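Local coordinates for protein glycosyl hydrolase (Streptomyces cattleya, PDB 7LR8) that probably hydrolyses the Manβ1-4GlcNAc linkage of the N-glycan core, as a retaining glycosidase of family GH5, at residues W113-L118 with H162-R167; V61-R66 with P107-T112; Q156-P161 with D206-P211; D123-Q128 with L177-D182. The protein carries 1 engineered substitution. One frame throughout, in Å; residues are numbered along the deposited sequence.

How the contacts relate
From the N terminus, the chain first closes contact 2, where 107-112 returns to the end of helix 59-62, a loop complete before the others begin. Contacts 1, 4 and 3 open in turn at 113-118, 123-128 and 156-161 and close in the same order at 162-167, 177-182 and 206-211, so each crosses the other two and none nests. In the (β/α)8 barrel, contact 2 joins the second and third β-to-α loops, contact 1 the third and fourth, and contact 3 the fourth and fifth, while contact 4 packs the helices after the third and fourth strands. Contact 1 touches all the others; contacts 1, 2 and 3 (through Gln156) reach the second subunit.

Contact 1: W113-L118 with H162-R167; sequences WHRRNL and HPDPDR. With NAG (2-acetamido-2-deoxy-beta-D-glucopyranose), chain C; AE3 (2-(2-ethoxyethoxy)ethanol), chain G.
Arg115 faces two aspartates, Asp164 and Asp166, and shows how one side chain can tie two loops together. From CB the chain starts anti to the backbone N (chi1 -177°) and bends at chi2 (65°), which carries CD past the carbonyl of Thr110 and swings the guanidinium toward 162-167. Arg115 NE meets Asp166 OD1 at 3.2 Å, on the syn lone pair. Arg115 NH2 reaches Asp166 OD1 too, at 2.8 Å, from above the carboxylate plane, so the arginine grips one atom side-on. Arg115 NH1 takes Asp164 OD2 at 2.9 Å, and the two planes stand 73° apart. In the (β/α)8 barrel of family GH5, this salt-bridge network links the loops after the third and fourth strands. Asp166 OD2 accepts a bond from Leu118 N at 3.0 Å, and a water lies within bonding reach of it and of Arg116 O. The Asn117 amide stacks on the Asp166 carboxylate, with ND2 donating to Arg167 O at 3.1 Å and OD1 accepting from Phe119 N. At the start of 113-118, Trp113 lays a ring face under the acetyl methyl of an N-acetylglucosamine, CD2 to C8 3.4 Å, a sugar hydrogen-bonded to His99 of the second subunit.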
# COMPACT_ATOMS: atom_id res chain seq x y z
N TRP B 113 9.34 -4.61 5.69
CA TRP B 113 9.75 -4.98 7.05
C TRP B 113 8.82 -6.01 7.68
O TRP B 113 9.23 -6.72 8.61
CB TRP B 113 9.81 -3.75 7.95
CG TRP B 113 10.74 -2.68 7.49
CD1 TRP B 113 10.40 -1.50 6.89
CD2 TRP B 113 12.17 -2.69 7.58
NE1 TRP B 113 11.53 -0.77 6.62
CE2 TRP B 113 12.63 -1.48 7.03
CE3 TRP B 113 13.10 -3.61 8.08
CZ2 TRP B 113 13.98 -1.16 6.97
CZ3 TRP B 113 14.44 -3.28 8.02
CH2 TRP B 113 14.87 -2.07 7.46
N HIS B 114 7.57 -6.07 7.21
CA HIS B 114 6.58 -7.02 7.69
C HIS B 114 6.22 -8.06 6.62
O HIS B 114 5.14 -8.63 6.67
CB HIS B 114 5.33 -6.27 8.14
CG HIS B 114 5.57 -5.36 9.31
ND1 HIS B 114 5.34 -5.75 10.61
CD2 HIS B 114 6.06 -4.10 9.37
CE1 HIS B 114 5.66 -4.76 11.43
NE2 HIS B 114 6.11 -3.75 10.71
N ARG B 115 7.10 -8.30 5.66
CA ARG B 115 6.76 -9.21 4.57
C ARG B 115 6.41 -10.58 5.13
O ARG B 115 7.25 -11.24 5.76
CB ARG B 115 7.91 -9.32 3.58
CG ARG B 115 7.60 -10.21 2.39
CD ARG B 115 6.47 -9.63 1.52
NE ARG B 115 6.17 -10.49 0.38
CZ ARG B 115 6.73 -10.36 -0.82
NH1 ARG B 115 7.64 -9.42 -1.04
NH2 ARG B 115 6.38 -11.19 -1.81
N ARG B 116 5.18 -11.02 4.89
CA ARG B 116 4.67 -12.28 5.41
C ARG B 116 3.76 -12.87 4.35
O ARG B 116 2.84 -12.19 3.88
CB ARG B 116 3.91 -12.08 6.73
CG ARG B 116 4.81 -11.74 7.90
CD ARG B 116 4.01 -11.48 9.16
NE ARG B 116 3.32 -10.19 9.14
CZ ARG B 116 2.61 -9.72 10.17
NH1 ARG B 116 2.50 -10.44 11.30
NH2 ARG B 116 2.03 -8.53 10.08
N ASN B 117 4.04 -14.11 3.96
CA ASN B 117 3.38 -14.75 2.82
C ASN B 117 1.86 -14.71 2.96
O ASN B 117 1.31 -15.12 3.99
CB ASN B 117 3.91 -16.19 2.72
CG ASN B 117 3.45 -16.92 1.46
OD1 ASN B 117 2.27 -17.04 1.22
ND2 ASN B 117 4.41 -17.45 0.68
N LEU B 118 1.18 -14.22 1.90
CA LEU B 118 -0.27 -14.01 1.94
C LEU B 118 -1.03 -15.31 2.13
O LEU B 118 -2.17 -15.29 2.61
CB LEU B 118 -0.76 -13.35 0.64
CG LEU B 118 -0.35 -11.90 0.42
CD1 LEU B 118 -0.99 -11.42 -0.90
CD2 LEU B 118 -0.77 -11.03 1.60
N HIS B 162 4.07 -12.73 -11.86
CA HIS B 162 4.15 -11.67 -10.86
C HIS B 162 5.61 -11.33 -10.57
O HIS B 162 6.46 -12.22 -10.48
CB HIS B 162 3.45 -12.06 -9.56
CG HIS B 162 3.16 -10.89 -8.67
ND1 HIS B 162 4.11 -10.34 -7.83
CD2 HIS B 162 2.05 -10.13 -8.52
CE1 HIS B 162 3.58 -9.31 -7.19
NE2 HIS B 162 2.33 -9.16 -7.59
N PRO B 163 5.94 -10.04 -10.43
CA PRO B 163 7.35 -9.66 -10.22
C PRO B 163 7.89 -10.01 -8.84
O PRO B 163 9.12 -10.01 -8.66
CB PRO B 163 7.34 -8.14 -10.42
CG PRO B 163 5.93 -7.73 -10.16
CD PRO B 163 5.07 -8.87 -10.62
N ASP B 164 7.03 -10.31 -7.86
CA ASP B 164 7.50 -10.55 -6.50
C ASP B 164 6.50 -11.45 -5.79
O ASP B 164 5.86 -11.02 -4.82
CB ASP B 164 7.68 -9.21 -5.77
CG ASP B 164 8.32 -9.36 -4.39
OD1 ASP B 164 8.90 -10.42 -4.07
OD2 ASP B 164 8.23 -8.38 -3.63
N PRO B 165 6.35 -12.69 -6.24
CA PRO B 165 5.24 -13.51 -5.76
C PRO B 165 5.48 -14.08 -4.37
O PRO B 165 6.62 -14.21 -3.90
CB PRO B 165 5.16 -14.63 -6.80
CG PRO B 165 6.58 -14.78 -7.26
CD PRO B 165 7.15 -13.38 -7.26
N ASP B 166 4.36 -14.40 -3.72
CA ASP B 166 4.33 -15.21 -2.49
C ASP B 166 4.09 -16.64 -2.94
O ASP B 166 2.95 -17.04 -3.20
CB ASP B 166 3.22 -14.75 -1.55
CG ASP B 166 3.57 -13.49 -0.80
OD1 ASP B 166 4.77 -13.18 -0.70
OD2 ASP B 166 2.64 -12.82 -0.32
N ARG B 167 5.16 -17.42 -3.01
CA ARG B 167 5.08 -18.74 -3.60
C ARG B 167 4.38 -19.72 -2.66
O ARG B 167 4.53 -19.65 -1.43
CB ARG B 167 6.47 -19.24 -3.98
CG ARG B 167 7.04 -18.45 -5.14
CD ARG B 167 8.25 -19.10 -5.79
NE ARG B 167 8.80 -18.24 -6.83
CZ ARG B 167 9.56 -17.18 -6.60
NH1 ARG B 167 9.87 -16.84 -5.36
NH2 ARG B 167 10.01 -16.45 -7.61
C1 NAG C . 14.94 2.54 12.40
C2 NAG C . 13.43 2.25 12.39
C3 NAG C . 12.64 3.54 12.12
C4 NAG C . 13.09 4.67 13.04
C5 NAG C . 14.61 4.82 12.92
C6 NAG C . 15.21 5.89 13.81
C7 NAG C . 12.31 0.21 11.56
C8 NAG C . 12.15 -0.72 10.39
N2 NAG C . 13.14 1.25 11.37
O1 NAG C . 15.65 1.39 12.72
O3 NAG C . 11.24 3.31 12.24
O4 NAG C . 12.39 5.87 12.69
O5 NAG C . 15.22 3.59 13.31
O6 NAG C . 16.61 6.02 13.59
O7 NAG C . 11.71 0.03 12.62
C1 AE3 G . 9.16 -9.10 13.06
C2 AE3 G . 8.66 -7.66 13.00
O2 AE3 G . 9.66 -6.87 12.42
C3 AE3 G . 9.24 -5.65 11.89
C4 AE3 G . 10.49 -4.84 11.56
O3 AE3 G . 10.92 -4.17 12.69
C5 AE3 G . 12.30 -3.88 12.70
C6 AE3 G . 12.61 -2.84 13.77
O4 AE3 G . 12.72 -3.44 15.03
O HOH W 1 3.43 -10.91 1.41

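Contact 2: V61-R66 with P107-T112; sequences VFQPNR and PAWTTT
Trp109 inserts its indole beneath the turn formed by Gln63 to Arg66. Its CG sits between the backbone N and the carbonyl carbon (chi1 48°), a crowded position that turns the ring edge to Gln63. Trp109 NE1 donates to Gln63 O at 2.9 Å along a fairly straight bond (161°), with the acceptor in the ring plane. One face is covered by backbone: Arg66 CA lies 3.7 Å from the centroid of the six-membered ring, a CH-pi contact. Pro107 CB and Thr110 CG2 back the opposite face. Gln63 is extended, and its CD stands 3.6 Å from Trp109 CZ2, the amide and ring planes steeply inclined. That amide is held on both sides, NE2 by the carbonyls of Arg66 and Gly127 and OE1 by Trp59. Arg66 runs its CB and CG over the ring, then bends at chi3 to take its guanidinium to Asp315 of the second subunit. Were the indole cut back to an alanine, Gln63 O would probably lose its donor and a gap would open between Arg66 and Pro107. Trp109 thus joins the loops after the second and third strands of the (β/α)8 barrel, at the interface with the second subunit.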
# COMPACT_ATOMS: atom_id res chain seq x y z
N VAL B 61 -7.50 -0.43 2.79
CA VAL B 61 -8.37 0.60 3.34
C VAL B 61 -9.31 0.02 4.39
O VAL B 61 -9.61 0.66 5.41
CB VAL B 61 -9.13 1.31 2.21
CG1 VAL B 61 -10.17 2.28 2.77
CG2 VAL B 61 -8.14 2.03 1.32
N PHE B 62 -9.78 -1.21 4.18
CA PHE B 62 -10.68 -1.84 5.13
C PHE B 62 -9.94 -2.39 6.35
O PHE B 62 -10.48 -2.37 7.46
CB PHE B 62 -11.48 -2.96 4.46
CG PHE B 62 -12.68 -2.48 3.71
CD1 PHE B 62 -12.56 -1.56 2.67
CD2 PHE B 62 -13.94 -2.94 4.04
CE1 PHE B 62 -13.70 -1.12 1.98
CE2 PHE B 62 -15.06 -2.52 3.35
CZ PHE B 62 -14.93 -1.60 2.33
N GLN B 63 -8.71 -2.86 6.17
CA GLN B 63 -7.94 -3.49 7.25
C GLN B 63 -6.53 -2.90 7.27
O GLN B 63 -5.56 -3.56 6.90
CB GLN B 63 -7.90 -5.01 7.06
CG GLN B 63 -7.40 -5.78 8.29
CD GLN B 63 -7.51 -7.29 8.12
OE1 GLN B 63 -7.59 -7.79 7.00
NE2 GLN B 63 -7.53 -8.02 9.23
N PRO B 64 -6.39 -1.64 7.70
CA PRO B 64 -5.09 -0.95 7.58
C PRO B 64 -4.05 -1.48 8.55
O PRO B 64 -2.86 -1.22 8.34
CB PRO B 64 -5.43 0.51 7.89
CG PRO B 64 -6.66 0.40 8.78
CD PRO B 64 -7.45 -0.73 8.16
N ASN B 65 -4.48 -2.14 9.60
CA ASN B 65 -3.64 -2.85 10.55
C ASN B 65 -4.25 -4.23 10.73
O ASN B 65 -5.46 -4.38 10.64
CB ASN B 65 -3.57 -2.07 11.88
CG ASN B 65 -2.78 -2.80 12.94
OD1 ASN B 65 -3.28 -3.72 13.57
ND2 ASN B 65 -1.53 -2.38 13.15
N ARG B 66 -3.41 -5.24 10.96
CA ARG B 66 -3.93 -6.61 11.02
C ARG B 66 -5.09 -6.74 12.00
O ARG B 66 -6.01 -7.54 11.78
CB ARG B 66 -2.82 -7.59 11.40
CG ARG B 66 -3.28 -9.05 11.45
CD ARG B 66 -2.10 -10.01 11.59
NE ARG B 66 -1.27 -9.73 12.76
CZ ARG B 66 -1.49 -10.24 13.97
NH1 ARG B 66 -2.52 -11.05 14.17
NH2 ARG B 66 -0.68 -9.94 14.97
N PRO B 107 -1.61 -4.43 2.21
CA PRO B 107 -1.48 -3.70 3.48
C PRO B 107 -0.03 -3.60 3.91
O PRO B 107 0.78 -4.49 3.66
CB PRO B 107 -2.30 -4.55 4.47
CG PRO B 107 -3.22 -5.40 3.59
CD PRO B 107 -2.41 -5.66 2.35
N ALA B 108 0.29 -2.50 4.60
CA ALA B 108 1.66 -2.28 5.05
C ALA B 108 2.14 -3.39 5.95
O ALA B 108 3.35 -3.67 6.01
CB ALA B 108 1.76 -0.93 5.76
N TRP B 109 1.22 -4.07 6.63
CA TRP B 109 1.59 -5.13 7.57
C TRP B 109 1.82 -6.46 6.88
O TRP B 109 2.04 -7.46 7.57
CB TRP B 109 0.53 -5.25 8.66
CG TRP B 109 -0.90 -5.31 8.20
CD1 TRP B 109 -1.74 -4.24 7.99
CD2 TRP B 109 -1.68 -6.49 7.96
NE1 TRP B 109 -3.00 -4.70 7.63
CE2 TRP B 109 -2.98 -6.07 7.60
CE3 TRP B 109 -1.41 -7.87 8.03
CZ2 TRP B 109 -4.01 -6.97 7.28
CZ3 TRP B 109 -2.43 -8.76 7.74
CH2 TRP B 109 -3.72 -8.31 7.36
N THR B 110 1.80 -6.50 5.55
CA THR B 110 2.17 -7.69 4.79
C THR B 110 3.46 -7.52 3.99
O THR B 110 3.87 -8.48 3.33
CB THR B 110 1.04 -8.11 3.82
OG1 THR B 110 0.93 -7.15 2.75
CG2 THR B 110 -0.29 -8.20 4.55
N THR B 111 4.10 -6.35 4.01
CA THR B 111 5.15 -6.05 3.05
C THR B 111 6.41 -5.53 3.74
O THR B 111 6.38 -5.15 4.92
CB THR B 111 4.66 -5.04 1.98
OG1 THR B 111 5.53 -5.05 0.85
CG2 THR B 111 4.60 -3.65 2.56
N THR B 112 7.51 -5.52 2.96
CA THR B 112 8.88 -5.12 3.33
C THR B 112 9.26 -5.55 4.74
O THR B 112 9.52 -6.74 4.97
CB THR B 112 9.10 -3.61 3.13
OG1 THR B 112 8.25 -2.84 3.98
CG2 THR B 112 8.82 -3.22 1.68
O HOH W 2 -1.91 -0.92 5.53

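Contact 3: Q156-P161 with D206-P211; sequences QFSGHP and DHPFTP
Ser158 pushes its hydroxyl into a corner made by three consecutive residues, His207, Pro208 and Phe209, and this is the close-packed half of the contact. Ser158 OG lies 3.4 Å from His207 CE1 and from Pro208 CD, and meets the edge of the Phe209 ring, 3.6 Å from CD1. These are packing contacts, not hydrogen bonds; the hydroxyl is bonded instead to Asn155 O. Its position between the backbone N and the carbonyl carbon (chi1 75°) serves both the corner and that bond. Pro208 closes the corner, since its CG also touches Ser158 O at 3.6 Å and its CD covers a face of the His207 imidazole. With a glycine in place of the proline ring, a gap would probably open beside Ser158 and leave the imidazole less firmly held. In the (β/α)8 barrel the two segments belong to the loops after the fourth and fifth strands, and the fourth strand leads into Ala153, an engineered residue at a position seen to bind N-acetylglucosamine. Phe209 also packs on Ala173 and Leu177 of helix 170-187. Toward solvent the packing gives way to water. His160 is exposed and its imidazole extends away from 206-211, and a water bridges the two segments, donating to His160 O at 2.7 Å and hydrogen-bonded to His207 ND1 at 2.8 Å. The other imidazole nitrogen, NE2, pairs with Asn155 ND2.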
# COMPACT_ATOMS: atom_id res chain seq x y z
N GLN B 156 -2.98 -14.42 -8.69
CA GLN B 156 -1.92 -13.72 -9.40
C GLN B 156 -0.75 -13.33 -8.50
O GLN B 156 0.31 -12.98 -9.01
CB GLN B 156 -2.47 -12.48 -10.12
CG GLN B 156 -2.84 -11.31 -9.20
CD GLN B 156 -1.78 -10.24 -9.12
OE1 GLN B 156 -1.21 -9.84 -10.13
NE2 GLN B 156 -1.52 -9.76 -7.91
N PHE B 157 -0.90 -13.43 -7.17
CA PHE B 157 0.23 -13.20 -6.28
C PHE B 157 1.11 -14.42 -6.10
O PHE B 157 2.15 -14.31 -5.44
CB PHE B 157 -0.27 -12.75 -4.89
CG PHE B 157 -0.86 -11.37 -4.87
CD1 PHE B 157 -0.02 -10.25 -4.83
CD2 PHE B 157 -2.24 -11.18 -4.87
CE1 PHE B 157 -0.55 -8.97 -4.80
CE2 PHE B 157 -2.78 -9.90 -4.85
CZ PHE B 157 -1.93 -8.79 -4.80
N SER B 158 0.73 -15.57 -6.67
CA SER B 158 1.27 -16.85 -6.22
C SER B 158 2.42 -17.37 -7.06
O SER B 158 3.05 -18.37 -6.67
CB SER B 158 0.15 -17.91 -6.15
OG SER B 158 -0.24 -18.39 -7.42
N GLY B 159 2.74 -16.73 -8.18
CA GLY B 159 3.85 -17.19 -8.99
C GLY B 159 4.02 -16.35 -10.23
O GLY B 159 3.41 -15.28 -10.38
N HIS B 160 4.88 -16.84 -11.12
CA HIS B 160 5.11 -16.20 -12.41
C HIS B 160 3.78 -15.92 -13.11
O HIS B 160 2.86 -16.76 -13.05
CB HIS B 160 5.99 -17.11 -13.27
CG HIS B 160 6.25 -16.58 -14.65
ND1 HIS B 160 5.38 -16.80 -15.70
CD2 HIS B 160 7.27 -15.84 -15.15
CE1 HIS B 160 5.86 -16.21 -16.79
NE2 HIS B 160 7.00 -15.63 -16.48
N PRO B 161 3.63 -14.78 -13.81
CA PRO B 161 4.63 -13.73 -14.06
C PRO B 161 4.67 -12.57 -13.04
O PRO B 161 5.28 -11.54 -13.36
CB PRO B 161 4.22 -13.21 -15.44
CG PRO B 161 2.75 -13.33 -15.42
CD PRO B 161 2.43 -14.58 -14.64
N ASP B 206 2.44 -25.53 -13.82
CA ASP B 206 3.10 -25.30 -12.54
C ASP B 206 2.51 -24.14 -11.74
O ASP B 206 3.03 -23.81 -10.67
CB ASP B 206 4.61 -25.07 -12.71
CG ASP B 206 5.28 -26.20 -13.46
OD1 ASP B 206 4.95 -27.37 -13.19
OD2 ASP B 206 6.13 -25.91 -14.33
N HIS B 207 1.43 -23.51 -12.21
CA HIS B 207 0.75 -22.50 -11.41
C HIS B 207 0.10 -23.16 -10.19
O HIS B 207 -0.53 -24.21 -10.33
CB HIS B 207 -0.29 -21.77 -12.27
CG HIS B 207 -0.95 -20.61 -11.58
ND1 HIS B 207 -0.28 -19.45 -11.27
CD2 HIS B 207 -2.23 -20.43 -11.17
CE1 HIS B 207 -1.11 -18.60 -10.70
NE2 HIS B 207 -2.30 -19.18 -10.61
N PRO B 208 0.24 -22.58 -8.99
CA PRO B 208 -0.17 -23.30 -7.77
C PRO B 208 -1.67 -23.46 -7.64
O PRO B 208 -2.12 -24.40 -6.96
CB PRO B 208 0.39 -22.43 -6.64
CG PRO B 208 1.40 -21.55 -7.27
CD PRO B 208 0.95 -21.33 -8.68
N PHE B 209 -2.45 -22.56 -8.22
CA PHE B 209 -3.90 -22.66 -8.17
C PHE B 209 -4.33 -23.47 -9.38
O PHE B 209 -3.94 -23.15 -10.51
CB PHE B 209 -4.54 -21.27 -8.15
CG PHE B 209 -4.46 -20.59 -6.80
CD1 PHE B 209 -3.29 -19.95 -6.39
CD2 PHE B 209 -5.56 -20.57 -5.95
CE1 PHE B 209 -3.22 -19.31 -5.14
CE2 PHE B 209 -5.50 -19.94 -4.71
CZ PHE B 209 -4.33 -19.31 -4.30
N THR B 210 -5.09 -24.54 -9.14
CA THR B 210 -5.32 -25.55 -10.16
C THR B 210 -6.76 -25.52 -10.67
O THR B 210 -7.64 -24.92 -10.05
CB THR B 210 -5.01 -26.95 -9.62
OG1 THR B 210 -5.97 -27.29 -8.60
CG2 THR B 210 -3.60 -27.00 -9.03
N PRO B 211 -7.03 -26.17 -11.81
CA PRO B 211 -8.43 -26.34 -12.22
C PRO B 211 -9.26 -27.06 -11.18
O PRO B 211 -10.43 -26.74 -10.97
CB PRO B 211 -8.33 -27.14 -13.52
CG PRO B 211 -6.93 -26.87 -14.03
CD PRO B 211 -6.09 -26.71 -12.80
O HOH W 3 2.49 -19.11 -11.75

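Contact 4: D123-Q128 with L177-D182; sequences DVVSGQ and LRRMLD. With AE3 (2-(2-ethoxyethoxy)ethanol), chain F.
Val125 and Met180 supply the apolar part of this helix pair: Val125 CG1 meets the Met180 methyl, CE, at 3.8 Å. Bends at chi2 (-59°) and chi3 curl the methionine back so that CE also rests 3.7 Å from Val125 O. The sulfur takes a different partner, with Met180 SD 3.7 Å from Gln128 CB. Beyond the pair, Met180 packs on Ala129, Leu132 and Val150, which brings it between helix 122-139 and strand 145-152.

A second kind of contact is that of a charged group lying on aliphatic surface. Arg179 is stretched out from CG to NE, and this reach lays its guanidinium across helix 122-139, where Val125 CG1 sits over one face, offset toward the rim and 3.3 Å from NH1. NH2 passes on to Ser126, 3.9 Å from its CB.

No hydrogen bond joins the two segments; the polar groups use partners outside them. Arg179 NH1 donates to O4 of a bound 2-(2-ethoxyethoxy)ethanol at 3.0 Å, with an N-H...O angle of 154°, and Val125 CG2 touches C5 of the same molecule, presumably an additive from crystallisation. Gln128 turns OE1 to Trp176, which is on helix 170-187, and NE2 to the carbonyl of Leu118, so its amide is satisfied next to the methionine.

The short helical segments run 10.3 Å apart at closest approach, their directions 33° from parallel. This is the packing of neighbouring outer helices in a (β/α)8 barrel, here those following the third and fourth strands.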
# COMPACT_ATOMS: atom_id res chain seq x y z
N ASP B 123 -0.20 -15.40 11.01
CA ASP B 123 -0.87 -14.20 11.48
C ASP B 123 -1.58 -13.46 10.34
O ASP B 123 -2.70 -12.96 10.54
CB ASP B 123 0.12 -13.28 12.20
CG ASP B 123 0.63 -13.90 13.50
OD1 ASP B 123 -0.19 -14.54 14.21
OD2 ASP B 123 1.83 -13.76 13.81
N VAL B 124 -0.99 -13.41 9.15
CA VAL B 124 -1.67 -12.79 8.02
C VAL B 124 -2.93 -13.57 7.66
O VAL B 124 -3.98 -12.99 7.39
CB VAL B 124 -0.73 -12.68 6.81
CG1 VAL B 124 -1.55 -12.26 5.53
CG2 VAL B 124 0.38 -11.70 7.11
N VAL B 125 -2.83 -14.90 7.67
CA VAL B 125 -3.95 -15.75 7.30
C VAL B 125 -5.06 -15.64 8.33
O VAL B 125 -6.25 -15.59 7.99
CB VAL B 125 -3.49 -17.20 7.10
CG1 VAL B 125 -4.69 -18.15 7.00
CG2 VAL B 125 -2.65 -17.30 5.84
N SER B 126 -4.71 -15.57 9.62
CA SER B 126 -5.74 -15.36 10.62
C SER B 126 -6.39 -13.99 10.43
O SER B 126 -7.60 -13.83 10.61
CB SER B 126 -5.14 -15.52 12.02
OG SER B 126 -5.81 -14.72 12.98
N GLY B 127 -5.58 -13.00 10.06
CA GLY B 127 -6.13 -11.68 9.79
C GLY B 127 -7.08 -11.66 8.60
O GLY B 127 -8.12 -10.99 8.64
N GLN B 128 -6.73 -12.39 7.54
CA GLN B 128 -7.60 -12.46 6.35
C GLN B 128 -8.91 -13.15 6.68
O GLN B 128 -9.98 -12.71 6.23
CB GLN B 128 -6.92 -13.22 5.22
CG GLN B 128 -5.67 -12.57 4.66
CD GLN B 128 -4.86 -13.59 3.90
OE1 GLN B 128 -4.94 -14.78 4.18
NE2 GLN B 128 -4.10 -13.13 2.91
N LEU B 177 -7.51 -21.70 0.60
CA LEU B 177 -8.85 -21.45 0.08
C LEU B 177 -9.91 -22.00 1.03
O LEU B 177 -10.90 -21.32 1.32
CB LEU B 177 -8.99 -22.09 -1.29
CG LEU B 177 -8.31 -21.42 -2.48
CD1 LEU B 177 -8.50 -22.31 -3.72
CD2 LEU B 177 -8.89 -20.04 -2.70
N ARG B 178 -9.72 -23.24 1.51
CA ARG B 178 -10.72 -23.83 2.40
C ARG B 178 -10.85 -23.03 3.69
O ARG B 178 -11.95 -22.86 4.22
CB ARG B 178 -10.37 -25.28 2.70
CG ARG B 178 -10.92 -26.24 1.65
CD ARG B 178 -10.53 -27.68 1.93
NE ARG B 178 -9.14 -27.93 1.58
CZ ARG B 178 -8.76 -28.45 0.41
NH1 ARG B 178 -7.47 -28.64 0.18
NH2 ARG B 178 -9.65 -28.77 -0.50
N ARG B 179 -9.72 -22.54 4.21
CA ARG B 179 -9.77 -21.73 5.42
C ARG B 179 -10.49 -20.41 5.17
O ARG B 179 -11.30 -19.97 6.00
CB ARG B 179 -8.36 -21.48 5.93
CG ARG B 179 -8.31 -20.67 7.20
CD ARG B 179 -7.06 -20.97 7.98
NE ARG B 179 -7.05 -20.20 9.21
CZ ARG B 179 -5.94 -19.93 9.90
NH1 ARG B 179 -4.77 -20.38 9.47
NH2 ARG B 179 -6.03 -19.22 11.01
N MET B 180 -10.20 -19.76 4.04
CA MET B 180 -10.90 -18.52 3.70
C MET B 180 -12.39 -18.75 3.56
O MET B 180 -13.21 -17.98 4.09
CB MET B 180 -10.32 -17.91 2.42
CG MET B 180 -8.86 -17.46 2.54
SD MET B 180 -8.60 -16.20 3.83
CE MET B 180 -7.87 -17.20 5.11
N LEU B 181 -12.78 -19.81 2.84
CA LEU B 181 -14.20 -20.05 2.60
C LEU B 181 -14.94 -20.49 3.86
O LEU B 181 -16.11 -20.14 4.04
CB LEU B 181 -14.37 -21.08 1.49
CG LEU B 181 -14.04 -20.47 0.13
CD1 LEU B 181 -13.65 -21.55 -0.84
CD2 LEU B 181 -15.23 -19.65 -0.41
N ASP B 182 -14.28 -21.26 4.74
CA ASP B 182 -14.91 -21.57 6.03
C ASP B 182 -15.19 -20.30 6.81
O ASP B 182 -16.23 -20.20 7.48
CB ASP B 182 -14.01 -22.51 6.85
CG ASP B 182 -13.98 -23.93 6.31
OD1 ASP B 182 -14.81 -24.29 5.45
OD2 ASP B 182 -13.09 -24.70 6.75
C1 AE3 F . -3.42 -24.16 11.82
C2 AE3 F . -1.95 -23.83 11.61
O2 AE3 F . -1.77 -22.44 11.59
C3 AE3 F . -0.89 -22.01 10.60
C4 AE3 F . -1.68 -21.24 9.54
O3 AE3 F . -1.04 -21.35 8.30
C5 AE3 F . -1.64 -20.61 7.27
C6 AE3 F . -2.49 -21.53 6.40
O4 AE3 F . -3.79 -21.61 6.92